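Local coordinates for ferrichrome ABC transporter substrate-binding protein (Staphylococcus pseudintermedius, PDB 5FLY) that probably captures ferrichrome-type iron siderophores at the cell surface and hands them to an ABC transporter for uptake, at residues I148-T159 with Y183-L194. Residues are numbered along the deposited sequence; the frame is centred on the assembly and turned at random.
Sequences IKAHLGDDTSVT and YQAFGLQMPKAL
Ser157 and Gln189 pair in a single parallel beta bridge, just before strand 158-164 begins. Two backbone bonds make it: Gln189 N gives to Thr156 O (3.1 Å), and Val158 N to Gln189 O (2.9 Å).

Two side chains add bonds to backbone carbonyls. Tyr183 OH donates to Val158 O at 2.7 Å, from above the carbonyl plane, while CG1 of Val158, held between its backbone N and carbonyl carbon (chi1 58°), lies 3.4 Å from Tyr183 CE1. Lys149, extended beyond CG, runs alongside Leu188 and brings NZ to Gly187 O (2.9 Å), again out of the carbonyl plane. Within the turn from Gly153 to Thr156, Thr156 OG1 and N both give to Gly153 O.

Van der Waals contacts flank the bonds. Ile148 sets CD1 over one face of the Phe186 ring, a CH-pi contact 3.6 Å from the centroid. Pro191 CD rests 3.3 Å from Val158 O, and CD2 of Leu194 lies against CG2 and OG1 of Thr159, the latter bonded to Tyr214 O.

The contact ties the connection between helices 179-185 and 192-198 to strand 158-164 of the C-terminal lobe and to the end of helix 127-152, the long interdomain helix characteristic of class III solute-binding proteins.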
# COMPACT_ATOMS: atom_id res chain seq x y z
N ILE A 148 -15.50 -11.72 10.40
CA ILE A 148 -14.55 -12.68 9.83
C ILE A 148 -14.04 -13.69 10.87
O ILE A 148 -13.96 -14.88 10.59
CB ILE A 148 -13.34 -11.94 9.21
CG1 ILE A 148 -13.80 -11.12 7.99
CG2 ILE A 148 -12.25 -12.92 8.79
CD1 ILE A 148 -12.82 -10.01 7.60
N LYS A 149 -13.73 -13.23 12.07
CA LYS A 149 -13.20 -14.14 13.08
C LYS A 149 -14.29 -15.10 13.60
O LYS A 149 -14.00 -16.23 13.98
CB LYS A 149 -12.57 -13.35 14.23
CG LYS A 149 -11.22 -12.74 13.85
CD LYS A 149 -10.55 -11.98 14.98
CE LYS A 149 -9.20 -11.45 14.53
NZ LYS A 149 -8.49 -10.74 15.62
N ALA A 150 -15.53 -14.65 13.58
CA ALA A 150 -16.64 -15.52 13.96
C ALA A 150 -16.80 -16.65 12.94
O ALA A 150 -17.18 -17.77 13.29
CB ALA A 150 -17.93 -14.71 14.06
N HIS A 151 -16.50 -16.35 11.68
CA HIS A 151 -16.66 -17.32 10.60
C HIS A 151 -15.49 -18.29 10.54
O HIS A 151 -15.68 -19.51 10.40
CB HIS A 151 -16.80 -16.60 9.26
CG HIS A 151 -16.95 -17.53 8.10
ND1 HIS A 151 -17.99 -18.43 8.01
CD2 HIS A 151 -16.18 -17.72 7.01
CE1 HIS A 151 -17.85 -19.13 6.89
NE2 HIS A 151 -16.76 -18.72 6.27
N LEU A 152 -14.27 -17.77 10.66
CA LEU A 152 -13.07 -18.58 10.45
C LEU A 152 -12.36 -19.04 11.72
O LEU A 152 -11.63 -20.05 11.71
CB LEU A 152 -12.09 -17.79 9.57
CG LEU A 152 -12.53 -17.46 8.15
CD1 LEU A 152 -11.47 -16.60 7.46
CD2 LEU A 152 -12.80 -18.73 7.32
N GLY A 153 -12.57 -18.31 12.82
CA GLY A 153 -11.86 -18.58 14.07
C GLY A 153 -11.05 -17.38 14.54
O GLY A 153 -10.44 -16.68 13.73
N ASP A 154 -11.04 -17.15 15.85
CA ASP A 154 -10.37 -15.97 16.41
C ASP A 154 -8.86 -15.93 16.19
O ASP A 154 -8.29 -14.84 16.13
CB ASP A 154 -10.64 -15.89 17.92
CG ASP A 154 -12.10 -15.67 18.24
OD1 ASP A 154 -12.80 -15.02 17.43
OD2 ASP A 154 -12.54 -16.13 19.31
N ASP A 155 -8.23 -17.09 16.06
CA ASP A 155 -6.77 -17.17 15.97
C ASP A 155 -6.29 -17.36 14.54
O ASP A 155 -5.11 -17.64 14.30
CB ASP A 155 -6.25 -18.30 16.86
CG ASP A 155 -6.60 -18.10 18.33
OD1 ASP A 155 -6.87 -16.94 18.73
OD2 ASP A 155 -6.61 -19.09 19.08
N THR A 156 -7.19 -17.18 13.59
CA THR A 156 -6.90 -17.41 12.17
C THR A 156 -5.68 -16.60 11.72
O THR A 156 -5.64 -15.39 11.95
CB THR A 156 -8.11 -17.05 11.27
OG1 THR A 156 -9.24 -17.87 11.63
CG2 THR A 156 -7.81 -17.28 9.80
N SER A 157 -4.70 -17.27 11.12
CA SER A 157 -3.54 -16.62 10.54
C SER A 157 -3.65 -16.55 9.02
O SER A 157 -4.39 -17.32 8.40
CB SER A 157 -2.25 -17.33 10.92
OG SER A 157 -2.14 -18.59 10.26
N VAL A 158 -2.91 -15.64 8.43
CA VAL A 158 -2.95 -15.46 6.97
C VAL A 158 -1.55 -15.14 6.46
O VAL A 158 -0.72 -14.53 7.15
CB VAL A 158 -3.97 -14.36 6.56
CG1 VAL A 158 -3.64 -13.05 7.19
CG2 VAL A 158 -4.06 -14.24 5.03
N THR A 159 -1.30 -15.62 5.25
CA THR A 159 -0.07 -15.40 4.50
C THR A 159 -0.42 -14.76 3.17
O THR A 159 -1.36 -15.21 2.51
CB THR A 159 0.66 -16.73 4.24
OG1 THR A 159 1.05 -17.30 5.50
CG2 THR A 159 1.88 -16.52 3.32
N TYR A 183 -3.83 -7.64 8.52
CA TYR A 183 -3.11 -7.76 9.78
C TYR A 183 -3.42 -6.65 10.79
O TYR A 183 -3.36 -6.88 12.00
CB TYR A 183 -1.61 -7.79 9.53
CG TYR A 183 -1.17 -8.94 8.67
CD1 TYR A 183 -1.35 -10.26 9.09
CD2 TYR A 183 -0.59 -8.72 7.43
CE1 TYR A 183 -0.94 -11.34 8.30
CE2 TYR A 183 -0.19 -9.79 6.63
CZ TYR A 183 -0.36 -11.08 7.08
OH TYR A 183 0.05 -12.13 6.28
N GLN A 184 -3.70 -5.44 10.30
CA GLN A 184 -3.96 -4.32 11.19
C GLN A 184 -5.45 -4.07 11.36
O GLN A 184 -5.97 -4.12 12.48
CB GLN A 184 -3.26 -3.05 10.70
CG GLN A 184 -1.75 -3.22 10.57
CD GLN A 184 -1.04 -1.95 10.16
OE1 GLN A 184 -1.18 -0.90 10.80
NE2 GLN A 184 -0.29 -2.02 9.05
N ALA A 185 -6.15 -3.79 10.27
CA ALA A 185 -7.58 -3.45 10.35
C ALA A 185 -8.43 -4.64 10.82
O ALA A 185 -9.31 -4.46 11.67
CB ALA A 185 -8.09 -2.94 9.00
N PHE A 186 -8.20 -5.83 10.25
CA PHE A 186 -8.98 -7.02 10.63
C PHE A 186 -8.33 -7.78 11.79
O PHE A 186 -8.97 -8.65 12.40
CB PHE A 186 -9.14 -8.00 9.46
CG PHE A 186 -10.00 -7.52 8.31
CD1 PHE A 186 -10.82 -6.40 8.42
CD2 PHE A 186 -9.99 -8.22 7.10
CE1 PHE A 186 -11.60 -5.99 7.32
CE2 PHE A 186 -10.78 -7.82 6.02
CZ PHE A 186 -11.57 -6.71 6.13
N GLY A 187 -7.06 -7.51 12.08
CA GLY A 187 -6.39 -8.10 13.23
C GLY A 187 -6.14 -9.59 13.15
O GLY A 187 -6.07 -10.29 14.17
N LEU A 188 -5.99 -10.09 11.93
CA LEU A 188 -5.66 -11.50 11.72
C LEU A 188 -4.17 -11.74 12.01
O LEU A 188 -3.35 -10.83 11.88
CB LEU A 188 -6.00 -11.92 10.29
CG LEU A 188 -7.49 -11.81 9.97
CD1 LEU A 188 -7.72 -11.94 8.49
CD2 LEU A 188 -8.27 -12.90 10.72
N GLN A 189 -3.83 -12.96 12.38
CA GLN A 189 -2.48 -13.26 12.80
C GLN A 189 -1.54 -13.49 11.64
O GLN A 189 -1.94 -13.93 10.56
CB GLN A 189 -2.45 -14.50 13.70
CG GLN A 189 -3.45 -14.47 14.85
CD GLN A 189 -3.42 -13.17 15.63
OE1 GLN A 189 -4.42 -12.45 15.69
NE2 GLN A 189 -2.28 -12.87 16.24
N MET A 190 -0.28 -13.17 11.87
CA MET A 190 0.78 -13.50 10.93
C MET A 190 1.57 -14.67 11.49
O MET A 190 1.99 -14.64 12.65
CB MET A 190 1.69 -12.31 10.69
CG MET A 190 2.78 -12.57 9.66
SD MET A 190 3.79 -11.11 9.42
CE MET A 190 2.70 -10.15 8.37
N PRO A 191 1.78 -15.73 10.67
CA PRO A 191 2.60 -16.85 11.13
C PRO A 191 3.97 -16.37 11.59
O PRO A 191 4.56 -15.49 10.95
CB PRO A 191 2.70 -17.74 9.89
CG PRO A 191 1.48 -17.42 9.09
CD PRO A 191 1.25 -15.95 9.31
N LYS A 192 4.44 -16.93 12.69
CA LYS A 192 5.71 -16.50 13.29
C LYS A 192 6.88 -16.49 12.30
O LYS A 192 7.67 -15.54 12.29
CB LYS A 192 6.04 -17.39 14.49
CG LYS A 192 7.39 -17.11 15.16
CD LYS A 192 7.51 -15.69 15.66
CE LYS A 192 8.72 -15.52 16.56
NZ LYS A 192 8.92 -14.09 16.93
N ALA A 193 7.01 -17.52 11.48
CA ALA A 193 8.15 -17.61 10.57
C ALA A 193 8.12 -16.48 9.55
O ALA A 193 9.16 -15.96 9.15
CB ALA A 193 8.19 -18.95 9.87
N LEU A 194 6.91 -16.13 9.14
CA LEU A 194 6.69 -15.07 8.16
C LEU A 194 6.97 -13.71 8.80
O LEU A 194 7.60 -12.85 8.19
CB LEU A 194 5.25 -15.14 7.64
CG LEU A 194 4.85 -14.03 6.67
CD1 LEU A 194 5.85 -13.91 5.51
CD2 LEU A 194 3.44 -14.29 6.13